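Long-range contacts in acetylxylan esterase / glucomannan deacetylase (Cellvibrio japonicus, PDB 2WAA), which removes acetyl groups from acetylated xylan and glucomannan, and so takes part in the breakdown of plant cell wall polysaccharides: residues I68-P73 against G95-E100; L43-A48 against T122-A127; L52-Q57 against K115-T120; T12-D17 against D30-T35. All coordinates share one frame; numbering follows the deposited sequence. Where two conformers were deposited one is given.

How the contacts relate
All four contacts lie in the beta-rich N-terminal part of this CE2 esterase, away from the probable catalytic triad of Ser141, Asp314 and His316. Contacts 1 and 2 belong to one antiparallel sheet and contacts 3 and 4 to another. Contacts 1 and 2 have centres about 11 Å apart and share backbone bonds such as Val99 N to Thr45 O. Contacts 3 and 4, with centres about 10 Å apart, meet where Leu117 N bonds to Ile13 O. Between the sheets, Phe124 packs on Leu119, and Val99 on Leu52. Contacts 1 and 4 do not touch (nearest atoms about 10 Å apart). The chain loop closed by contact 3 holds contact 1 and lies within that of contact 2.

Contact 1 (I68-P73 against G95-E100); sequences IIDNHP and GEHRVE
Asp70 and His97 meet at an angle, with carboxylate and ring planes 36° apart. His97 ND1 donates to Asp70 OD2 at 2.6 Å. The acceptor lies in the imidazole plane, and OD2 uses its syn lone pair. The other oxygen, Asp70 OD1, takes the backbone N-H of Arg98 at 2.8 Å. That donor stands 31° out of the carboxylate plane. With chi1 at -60°, Asp70 CG sits beside its own backbone N, and the carboxylate reaches both donors. Asp70 N in turn bonds to Arg98 O. Three bonds therefore tie Asp70 to 95-100, and two of them fix the rotation of its carboxylate. The negative charge would probably favour a proton on ND1.

Ile69 and Val99 run alongside each other off the same face. Ile69 CD1 meets Val99 CG1 at 3.9 Å. Ile68 and Glu100 are neighbours on the other face of the sheet, and their backbones exchange two hydrogen bonds. In the conformer described here, the extended Arg98 chain carries NH1 to a water, 2.6 Å away, which also lies near Ile68 O and Asp70 O. In that conformer NH1 also makes a long salt bridge to Glu100 OE1 at 3.7 Å.

Phe91 stacks on the His97 ring from outside the contact. Residues 69 to 72 form a type II' beta turn, where strand 63-69 leaves its antiparallel pairing with strand 94-103.

Contact 2 (L43-A48 against T122-A127); sequences LSTIVA and TQFLPA
Val47 CG1 and the Phe124 ring are brought together by matching first torsions. Both groups are anti to their own carbonyl carbons, with chi1 -66° in Val47 and -72° in Phe124. Their side chains leave the same face together. Val47 CG1 comes within 3.4 Å of Phe124 CD1. It approaches the ring obliquely. Thr45 turns OG1 anti to its backbone N, chi1 177°, and this hydroxyl oxygen reaches the ring edge, near the ring plane. Its distance to Phe124 CD1 is 3.4 Å.

Ile46 and Leu125 pack on each other elsewhere in the contact. The two side chains are set roughly perpendicular, and Ile46 CG2 meets Leu125 CD1 at 3.9 Å. Leu125 N bonds to Ile46 O at 2.9 Å. A water accepts from Ile46 N and lies 2.7 Å from Leu125 O, between the two backbones where direct pairing stops.

Thr122 and Gln123 both face Ala48, which makes a classic beta bulge at the end of this antiparallel pairing. Ala48 O accepts from Thr122 N at 2.9 Å, and more weakly from Gln123 N at 3.4 Å. Ala48 N donates to Gln123 O, nearly along the C=O axis.

The chain turns a corner at Thr122, between strand 112-119 of one sheet and strand 123-124 of the other. Leu119, from that preceding strand, packs against both Val47 and Phe124. On the other edge of strand 42-48, Thr45 and Val47 make backbone bonds to Val99 and His97.

Contact 3 (L52-Q57 against K115-T120); sequences LTAEMQ and KQLTLT
Leu52 reaches across to Leu119 through one methyl branch. Its CG is anti to the backbone N, chi1 -175°, and CD1 comes over the neighbouring strand, 3.7 Å from Leu119 CA. The same methyl lies 3.9 Å from Leu119 CB. Leu117 has its CG beside its own backbone N, with chi1 -64°. In the conformer described, its CD2 lies against Ala54 CB; the very short distance is doubtful. Leu52, Ala54, Leu117 and Leu119 share one face of the sheet, and Phe124 also packs on Leu52 and Leu117.

The other face carries Thr53, Thr118, Glu55 and Gln116. Thr53 and Thr118 stand side by side, with Thr53 OG1 3.8 Å from Thr118 CB. Thr118 OG1 is hydrogen-bonded to Thr12 OG1. Glu55 CG and Gln116 CG run alongside each other, but the Glu55 chain then bends at chi2. Its carboxylate leads away to Thr85 and Gln83, and is nearly perpendicular to the Gln116 amide.

Lys115 is extended beyond CG. It crosses Gln57 obliquely. In the conformer of Gln57 described, a water accepts from Lys115 NZ and donates to Gln57 OE1. Lys115 NZ also bonds to Gln83. Lys115 N meets Glu55 O in a nearly straight bond of 2.8 Å.

The chemistry is thus two-sided: an apolar face turned to the other sheet, and a polar face with Lys115 at its end, where Gln83 serves both Glu55 and Lys115.

Contact 4 (T12-D17 against D30-T35); sequences TIAASD and DDASLT
Ala14 opens the contact with its methyl against that of Ala32. The two CB atoms are 3.5 Å apart, a tight fit. Ala15 follows, where the chain has left strand 10-14. Its CB rests on Leu34 CG at 3.9 Å, and its carbonyl oxygen lies 3.6 Å from Leu34 CD1. Leu34 CG is anti to its own carbonyl carbon, chi1 -62°, and both methyl branches reach 12-17. CD2 goes on to Ser16 CB at 4.0 Å. The backbone of Ser16 then makes the single hydrogen bond across the contact: its N donates to Ala32 O at 2.9 Å. Ser16 CB is close to the same oxygen.

The partner loop is braced from within. Asp31 OD1 accepts from Ser33 N at 2.9 Å, from above the carboxylate plane, and from Ser33 OG at 2.6 Å on its syn lone pair. Two bonds thus grip one oxygen and hold the loop just beside Ala32.

Strands 10-14 and 34-36 both pair with strand 112-119; just past the first, Ala15 bonds to Lys115 through the backbone, and Leu34 to Leu114. The Asp31 bond to Ser33 N forms an Asx turn, in the hairpin connection between strands 27-28 and 34-36.

Contact 1 (I68-P73 against G95-E100)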
# COMPACT_ATOMS: atom_id res chain seq x y z
N ILE A 68 -13.26 7.13 7.31
CA ILE A 68 -12.93 8.27 8.18
C ILE A 68 -13.75 9.48 7.73
O ILE A 68 -13.69 9.90 6.56
CB ILE A 68 -11.45 8.61 8.16
CG1 ILE A 68 -10.61 7.35 8.50
CG2 ILE A 68 -11.16 9.76 9.13
CD1 ILE A 68 -9.22 7.42 8.00
N ILE A 69 -14.56 9.99 8.64
CA ILE A 69 -15.46 11.12 8.38
C ILE A 69 -14.89 12.33 9.10
O ILE A 69 -14.68 12.26 10.31
CB ILE A 69 -16.83 10.84 8.93
CG1 ILE A 69 -17.38 9.51 8.40
CG2 ILE A 69 -17.76 12.06 8.60
CD1 ILE A 69 -17.43 9.46 6.87
N ASP A 70 -14.57 13.39 8.36
CA ASP A 70 -13.96 14.58 8.94
C ASP A 70 -12.75 14.17 9.77
O ASP A 70 -11.88 13.41 9.29
CB ASP A 70 -15.01 15.37 9.72
CG ASP A 70 -16.18 15.83 8.80
OD1 ASP A 70 -15.88 16.23 7.66
OD2 ASP A 70 -17.35 15.80 9.22
N ASN A 71 -12.66 14.64 11.00
CA ASN A 71 -11.56 14.26 11.89
C ASN A 71 -11.90 13.17 12.91
O ASN A 71 -11.17 13.00 13.91
CB ASN A 71 -11.07 15.50 12.65
CG ASN A 71 -12.18 16.20 13.41
OD1 ASN A 71 -13.36 16.19 13.00
ND2 ASN A 71 -11.81 16.82 14.53
N HIS A 72 -13.02 12.46 12.71
CA HIS A 72 -13.47 11.51 13.70
C HIS A 72 -12.61 10.24 13.71
O HIS A 72 -11.94 9.95 12.74
CB HIS A 72 -14.94 11.15 13.47
CG HIS A 72 -15.82 12.36 13.45
ND1 HIS A 72 -17.06 12.37 12.84
CD2 HIS A 72 -15.64 13.60 13.97
CE1 HIS A 72 -17.60 13.57 12.97
NE2 HIS A 72 -16.76 14.33 13.65
N PRO A 73 -12.71 9.46 14.77
CA PRO A 73 -12.01 8.18 14.84
C PRO A 73 -12.48 7.31 13.69
O PRO A 73 -13.66 7.31 13.38
CB PRO A 73 -12.50 7.61 16.17
CG PRO A 73 -12.71 8.84 17.02
CD PRO A 73 -13.40 9.78 16.03
N GLY A 95 -24.31 19.47 5.96
CA GLY A 95 -23.11 20.30 6.21
C GLY A 95 -22.01 19.82 5.27
O GLY A 95 -22.22 18.88 4.50
N GLU A 96 -20.87 20.49 5.29
CA GLU A 96 -19.78 20.08 4.42
C GLU A 96 -19.00 18.99 5.19
O GLU A 96 -18.68 19.18 6.37
CB GLU A 96 -18.90 21.27 4.10
CG GLU A 96 -17.75 20.89 3.27
CD GLU A 96 -16.97 22.08 2.81
OE1 GLU A 96 -17.61 23.12 2.53
OE2 GLU A 96 -15.74 21.96 2.71
N HIS A 97 -18.70 17.85 4.54
CA HIS A 97 -18.04 16.72 5.24
C HIS A 97 -16.99 16.12 4.31
O HIS A 97 -17.21 16.00 3.10
CB HIS A 97 -19.05 15.63 5.65
CG HIS A 97 -20.01 16.12 6.70
ND1 HIS A 97 -19.61 16.35 8.01
CD2 HIS A 97 -21.29 16.53 6.61
CE1 HIS A 97 -20.64 16.85 8.68
NE2 HIS A 97 -21.67 16.96 7.86
N ARG A 98 -15.87 15.73 4.91
CA ARG A 98 -14.79 15.09 4.18
C ARG A 98 -14.92 13.60 4.47
O ARG A 98 -15.13 13.21 5.62
CB ARG A 98 -13.43 15.60 4.65
CG ARG A 98 -12.24 14.77 4.13
CD ARG A 98 -10.86 15.39 4.41
NE ARG A 98 -9.81 14.72 3.62
CZ ARG A 98 -9.43 13.46 3.79
NH1 ARG A 98 -10.02 12.71 4.72
NH2 ARG A 98 -8.49 12.93 3.04
N VAL A 99 -14.77 12.76 3.44
CA VAL A 99 -14.97 11.31 3.61
C VAL A 99 -13.83 10.57 2.95
O VAL A 99 -13.49 10.86 1.81
CB VAL A 99 -16.26 10.88 2.92
CG1 VAL A 99 -16.48 9.39 3.05
CG2 VAL A 99 -17.45 11.64 3.54
N GLU A 100 -13.20 9.65 3.69
CA GLU A 100 -12.09 8.85 3.14
C GLU A 100 -12.37 7.37 3.39
O GLU A 100 -12.80 6.99 4.51
CB GLU A 100 -10.72 9.24 3.79
CG GLU A 100 -9.54 8.62 2.99
CD GLU A 100 -8.15 9.04 3.52
OE1 GLU A 100 -8.07 9.55 4.66
OE2 GLU A 100 -7.15 8.84 2.79
O HOH W 1 -11.94 12.33 6.50

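Contact 2 (L43-A48 against T122-A127)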
# COMPACT_ATOMS: atom_id res chain seq x y z
N LEU A 43 -9.76 6.36 -1.24
CA LEU A 43 -10.73 7.05 -2.09
C LEU A 43 -11.38 8.10 -1.22
O LEU A 43 -11.77 7.81 -0.08
CB LEU A 43 -11.78 6.09 -2.62
CG LEU A 43 -11.32 4.73 -3.14
CD1 LEU A 43 -12.47 3.93 -3.79
CD2 LEU A 43 -10.26 4.95 -4.11
N SER A 44 -11.48 9.32 -1.74
CA SER A 44 -11.94 10.41 -0.88
C SER A 44 -12.82 11.38 -1.63
O SER A 44 -12.69 11.56 -2.84
CB SER A 44 -10.77 11.17 -0.21
OG SER A 44 -9.76 11.64 -1.15
N THR A 45 -13.67 12.07 -0.88
CA THR A 45 -14.61 12.99 -1.52
C THR A 45 -14.96 14.03 -0.44
O THR A 45 -14.89 13.76 0.77
CB THR A 45 -15.89 12.27 -2.04
OG1 THR A 45 -16.80 13.22 -2.59
CG2 THR A 45 -16.64 11.55 -0.89
N ILE A 46 -15.34 15.22 -0.89
CA ILE A 46 -15.83 16.25 0.05
C ILE A 46 -17.24 16.58 -0.47
O ILE A 46 -17.44 16.72 -1.68
CB ILE A 46 -14.98 17.51 -0.02
CG1 ILE A 46 -13.56 17.23 0.51
CG2 ILE A 46 -15.56 18.58 0.87
CD1 ILE A 46 -12.54 18.16 -0.07
N VAL A 47 -18.22 16.62 0.41
CA VAL A 47 -19.61 16.76 -0.05
C VAL A 47 -20.37 17.79 0.78
O VAL A 47 -19.97 18.09 1.89
CB VAL A 47 -20.40 15.43 0.08
CG1 VAL A 47 -19.84 14.37 -0.90
CG2 VAL A 47 -20.42 14.88 1.54
N ALA A 48 -21.48 18.28 0.25
CA ALA A 48 -22.39 19.14 1.04
C ALA A 48 -23.69 18.34 1.14
O ALA A 48 -24.35 18.14 0.14
CB ALA A 48 -22.61 20.50 0.34
N THR A 122 -26.88 18.38 -1.35
CA THR A 122 -26.89 19.30 -2.48
C THR A 122 -25.92 18.89 -3.58
O THR A 122 -26.32 18.77 -4.75
CB THR A 122 -26.68 20.75 -2.01
OG1 THR A 122 -25.52 20.83 -1.19
CG2 THR A 122 -27.89 21.23 -1.20
N GLN A 123 -24.66 18.68 -3.22
CA GLN A 123 -23.65 18.39 -4.25
C GLN A 123 -22.35 17.77 -3.73
O GLN A 123 -21.96 17.95 -2.56
CB GLN A 123 -23.29 19.68 -4.97
CG GLN A 123 -22.49 20.62 -4.06
CD GLN A 123 -22.13 21.92 -4.75
OE1 GLN A 123 -21.58 21.93 -5.85
NE2 GLN A 123 -22.42 23.03 -4.09
N PHE A 124 -21.68 17.04 -4.62
CA PHE A 124 -20.31 16.68 -4.37
C PHE A 124 -19.48 17.94 -4.69
O PHE A 124 -19.62 18.52 -5.79
CB PHE A 124 -19.90 15.54 -5.31
CG PHE A 124 -20.51 14.24 -4.96
CD1 PHE A 124 -19.82 13.36 -4.14
CD2 PHE A 124 -21.80 13.90 -5.41
CE1 PHE A 124 -20.38 12.15 -3.77
CE2 PHE A 124 -22.37 12.68 -5.07
CZ PHE A 124 -21.68 11.79 -4.26
N LEU A 125 -18.58 18.30 -3.79
CA LEU A 125 -17.64 19.40 -4.04
C LEU A 125 -16.41 18.88 -4.83
O LEU A 125 -16.33 17.68 -5.06
CB LEU A 125 -17.29 20.04 -2.70
CG LEU A 125 -18.54 20.63 -1.98
CD1 LEU A 125 -18.15 21.05 -0.59
CD2 LEU A 125 -19.06 21.83 -2.74
N PRO A 126 -15.49 19.77 -5.28
CA PRO A 126 -14.30 19.36 -6.02
C PRO A 126 -13.51 18.35 -5.21
O PRO A 126 -13.47 18.43 -3.97
CB PRO A 126 -13.46 20.65 -6.14
CG PRO A 126 -14.52 21.75 -6.13
CD PRO A 126 -15.51 21.23 -5.07
N ALA A 127 -12.92 17.41 -5.93
CA ALA A 127 -12.10 16.37 -5.30
C ALA A 127 -11.04 16.90 -4.34
O ALA A 127 -10.38 17.94 -4.60
CB ALA A 127 -11.43 15.52 -6.40
O HOH W 2 -15.37 15.42 -3.85

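Contact 3 (L52-Q57 against K115-T120)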
# COMPACT_ATOMS: atom_id res chain seq x y z
N LEU A 52 -24.34 10.00 3.23
CA LEU A 52 -23.58 9.47 2.09
C LEU A 52 -23.45 7.97 2.25
O LEU A 52 -23.10 7.46 3.34
CB LEU A 52 -22.20 10.14 2.00
CG LEU A 52 -21.34 9.75 0.77
CD1 LEU A 52 -21.93 10.33 -0.54
CD2 LEU A 52 -19.89 10.26 1.00
N THR A 53 -23.81 7.23 1.19
CA THR A 53 -23.70 5.77 1.20
C THR A 53 -22.88 5.33 0.00
O THR A 53 -22.78 6.04 -1.00
CB THR A 53 -25.08 5.00 1.18
OG1 THR A 53 -25.74 5.24 -0.08
CG2 THR A 53 -25.98 5.44 2.34
N ALA A 54 -22.31 4.13 0.11
CA ALA A 54 -21.56 3.54 -1.00
C ALA A 54 -22.02 2.11 -1.24
O ALA A 54 -22.31 1.38 -0.30
CB ALA A 54 -20.11 3.52 -0.62
N GLU A 55 -22.05 1.70 -2.51
CA GLU A 55 -22.31 0.30 -2.85
C GLU A 55 -20.94 -0.40 -2.95
O GLU A 55 -20.12 -0.03 -3.82
CB GLU A 55 -23.03 0.22 -4.19
CG GLU A 55 -24.45 0.81 -4.12
CD GLU A 55 -25.28 0.18 -3.02
OE1 GLU A 55 -25.33 -1.06 -2.95
OE2 GLU A 55 -25.93 0.93 -2.26
N MET A 56 -20.70 -1.37 -2.08
CA MET A 56 -19.40 -2.03 -2.06
C MET A 56 -19.56 -3.53 -1.98
O MET A 56 -20.63 -4.04 -1.66
CB MET A 56 -18.56 -1.55 -0.87
CG MET A 56 -18.49 -0.03 -0.80
SD MET A 56 -17.30 0.54 0.42
CE MET A 56 -15.75 0.21 -0.46
N GLN A 57 -18.47 -4.25 -2.28
CA GLN A 57 -18.46 -5.72 -2.22
C GLN A 57 -16.99 -6.13 -2.16
O GLN A 57 -16.14 -5.39 -2.67
CB GLN A 57 -19.17 -6.32 -3.44
CG GLN A 57 -18.62 -5.90 -4.78
CD GLN A 57 -19.32 -6.60 -6.01
OE1 GLN A 57 -20.30 -7.34 -5.88
NE2 GLN A 57 -18.80 -6.33 -7.20
N LYS A 115 -18.74 0.60 -6.20
CA LYS A 115 -19.50 0.80 -7.47
C LYS A 115 -19.98 2.24 -7.67
O LYS A 115 -19.83 2.82 -8.76
CB LYS A 115 -20.72 -0.13 -7.53
CG LYS A 115 -20.28 -1.58 -7.49
CD LYS A 115 -21.46 -2.52 -7.81
CE LYS A 115 -20.96 -3.98 -7.95
NZ LYS A 115 -22.10 -4.92 -8.20
N GLN A 116 -20.57 2.81 -6.62
CA GLN A 116 -21.17 4.16 -6.77
C GLN A 116 -21.45 4.71 -5.38
O GLN A 116 -21.44 3.95 -4.41
CB GLN A 116 -22.43 4.13 -7.68
CG GLN A 116 -23.37 3.06 -7.34
CD GLN A 116 -24.59 2.88 -8.34
OE1 GLN A 116 -25.51 2.15 -8.01
NE2 GLN A 116 -24.56 3.49 -9.52
N LEU A 117 -21.60 6.03 -5.28
CA LEU A 117 -21.89 6.71 -4.01
C LEU A 117 -23.18 7.50 -4.20
O LEU A 117 -23.35 8.13 -5.27
CB LEU A 117 -20.79 7.73 -3.70
CG LEU A 117 -19.34 7.33 -3.43
CD1 LEU A 117 -18.48 8.59 -3.12
CD2 LEU A 117 -19.30 6.32 -2.27
N THR A 118 -24.03 7.51 -3.17
CA THR A 118 -25.26 8.30 -3.21
C THR A 118 -25.22 9.33 -2.05
O THR A 118 -25.14 8.95 -0.88
CB THR A 118 -26.50 7.44 -3.06
OG1 THR A 118 -26.64 6.57 -4.20
CG2 THR A 118 -27.77 8.37 -2.95
N LEU A 119 -25.28 10.61 -2.41
CA LEU A 119 -25.29 11.71 -1.45
C LEU A 119 -26.72 12.20 -1.33
O LEU A 119 -27.37 12.49 -2.37
CB LEU A 119 -24.47 12.88 -2.02
CG LEU A 119 -24.51 14.19 -1.18
CD1 LEU A 119 -23.82 13.98 0.16
CD2 LEU A 119 -23.81 15.40 -1.95
N THR A 120 -27.18 12.33 -0.10
CA THR A 120 -28.46 12.99 0.16
C THR A 120 -28.05 14.40 0.54
O THR A 120 -27.31 14.60 1.53
CB THR A 120 -29.22 12.30 1.28
OG1 THR A 120 -29.53 10.97 0.89
CG2 THR A 120 -30.55 13.05 1.56
O HOH W 3 -21.15 -7.43 -8.81

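Contact 4 (T12-D17 against D30-T35)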
# COMPACT_ATOMS: atom_id res chain seq x y z
N THR A 12 -26.12 10.67 -7.24
CA THR A 12 -25.34 9.42 -7.27
C THR A 12 -24.30 9.51 -8.36
O THR A 12 -24.61 9.94 -9.49
CB THR A 12 -26.28 8.19 -7.44
OG1 THR A 12 -27.20 8.12 -6.35
CG2 THR A 12 -25.52 6.88 -7.46
N ILE A 13 -23.04 9.19 -8.03
CA ILE A 13 -21.97 9.17 -9.03
C ILE A 13 -21.27 7.82 -8.99
O ILE A 13 -21.32 7.09 -7.96
CB ILE A 13 -20.92 10.28 -8.78
CG1 ILE A 13 -20.27 10.07 -7.40
CG2 ILE A 13 -21.58 11.65 -8.90
CD1 ILE A 13 -19.17 11.15 -7.09
N ALA A 14 -20.67 7.46 -10.13
CA ALA A 14 -19.84 6.24 -10.18
C ALA A 14 -18.54 6.42 -9.39
O ALA A 14 -18.08 7.54 -9.15
CB ALA A 14 -19.51 5.88 -11.65
N ALA A 15 -17.95 5.30 -8.98
CA ALA A 15 -16.71 5.34 -8.25
C ALA A 15 -15.59 6.02 -9.08
O ALA A 15 -14.70 6.71 -8.51
CB ALA A 15 -16.31 3.90 -7.86
N SER A 16 -15.62 5.75 -10.38
CA SER A 16 -14.80 6.45 -11.32
C SER A 16 -15.65 7.65 -11.73
O SER A 16 -16.43 7.61 -12.66
CB SER A 16 -14.48 5.54 -12.52
OG SER A 16 -13.38 6.04 -13.26
N ASP A 17 -15.57 8.68 -10.92
CA ASP A 17 -16.06 9.98 -11.30
C ASP A 17 -15.03 10.99 -10.80
O ASP A 17 -14.33 10.74 -9.81
CB ASP A 17 -17.41 10.16 -10.56
CG ASP A 17 -18.01 11.52 -10.77
OD1 ASP A 17 -18.97 11.60 -11.57
OD2 ASP A 17 -17.51 12.50 -10.18
N ASP A 30 -15.96 -1.67 -16.67
CA ASP A 30 -16.78 -1.08 -17.74
C ASP A 30 -18.01 -0.35 -17.20
O ASP A 30 -18.54 0.57 -17.86
CB ASP A 30 -17.28 -2.17 -18.70
CG ASP A 30 -16.17 -2.76 -19.57
OD1 ASP A 30 -15.06 -2.18 -19.68
OD2 ASP A 30 -16.43 -3.83 -20.15
N ASP A 31 -18.48 -0.74 -16.02
CA ASP A 31 -19.65 -0.05 -15.41
C ASP A 31 -19.23 1.15 -14.56
O ASP A 31 -20.03 1.68 -13.79
CB ASP A 31 -20.43 -1.02 -14.57
CG ASP A 31 -19.64 -1.49 -13.35
OD1 ASP A 31 -18.42 -1.17 -13.25
OD2 ASP A 31 -20.23 -2.18 -12.52
N ALA A 32 -17.97 1.55 -14.71
CA ALA A 32 -17.39 2.73 -13.99
C ALA A 32 -17.19 2.51 -12.49
O ALA A 32 -16.94 3.49 -11.74
CB ALA A 32 -18.20 4.05 -14.27
N SER A 33 -17.29 1.26 -12.03
CA SER A 33 -16.86 0.93 -10.66
C SER A 33 -15.33 0.84 -10.64
O SER A 33 -14.69 0.73 -11.71
CB SER A 33 -17.51 -0.38 -10.18
OG SER A 33 -17.08 -1.46 -11.00
N LEU A 34 -14.74 0.90 -9.43
CA LEU A 34 -13.30 0.68 -9.24
C LEU A 34 -13.10 -0.56 -8.40
O LEU A 34 -13.81 -0.79 -7.42
CB LEU A 34 -12.67 1.86 -8.47
CG LEU A 34 -12.76 3.19 -9.19
CD1 LEU A 34 -12.11 4.21 -8.19
CD2 LEU A 34 -12.03 3.07 -10.52
N THR A 35 -12.09 -1.33 -8.79
CA THR A 35 -11.72 -2.51 -8.03
C THR A 35 -10.25 -2.38 -7.63
O THR A 35 -9.43 -1.89 -8.42
CB THR A 35 -11.97 -3.81 -8.85
OG1 THR A 35 -13.36 -3.87 -9.20
CG2 THR A 35 -11.67 -5.03 -8.01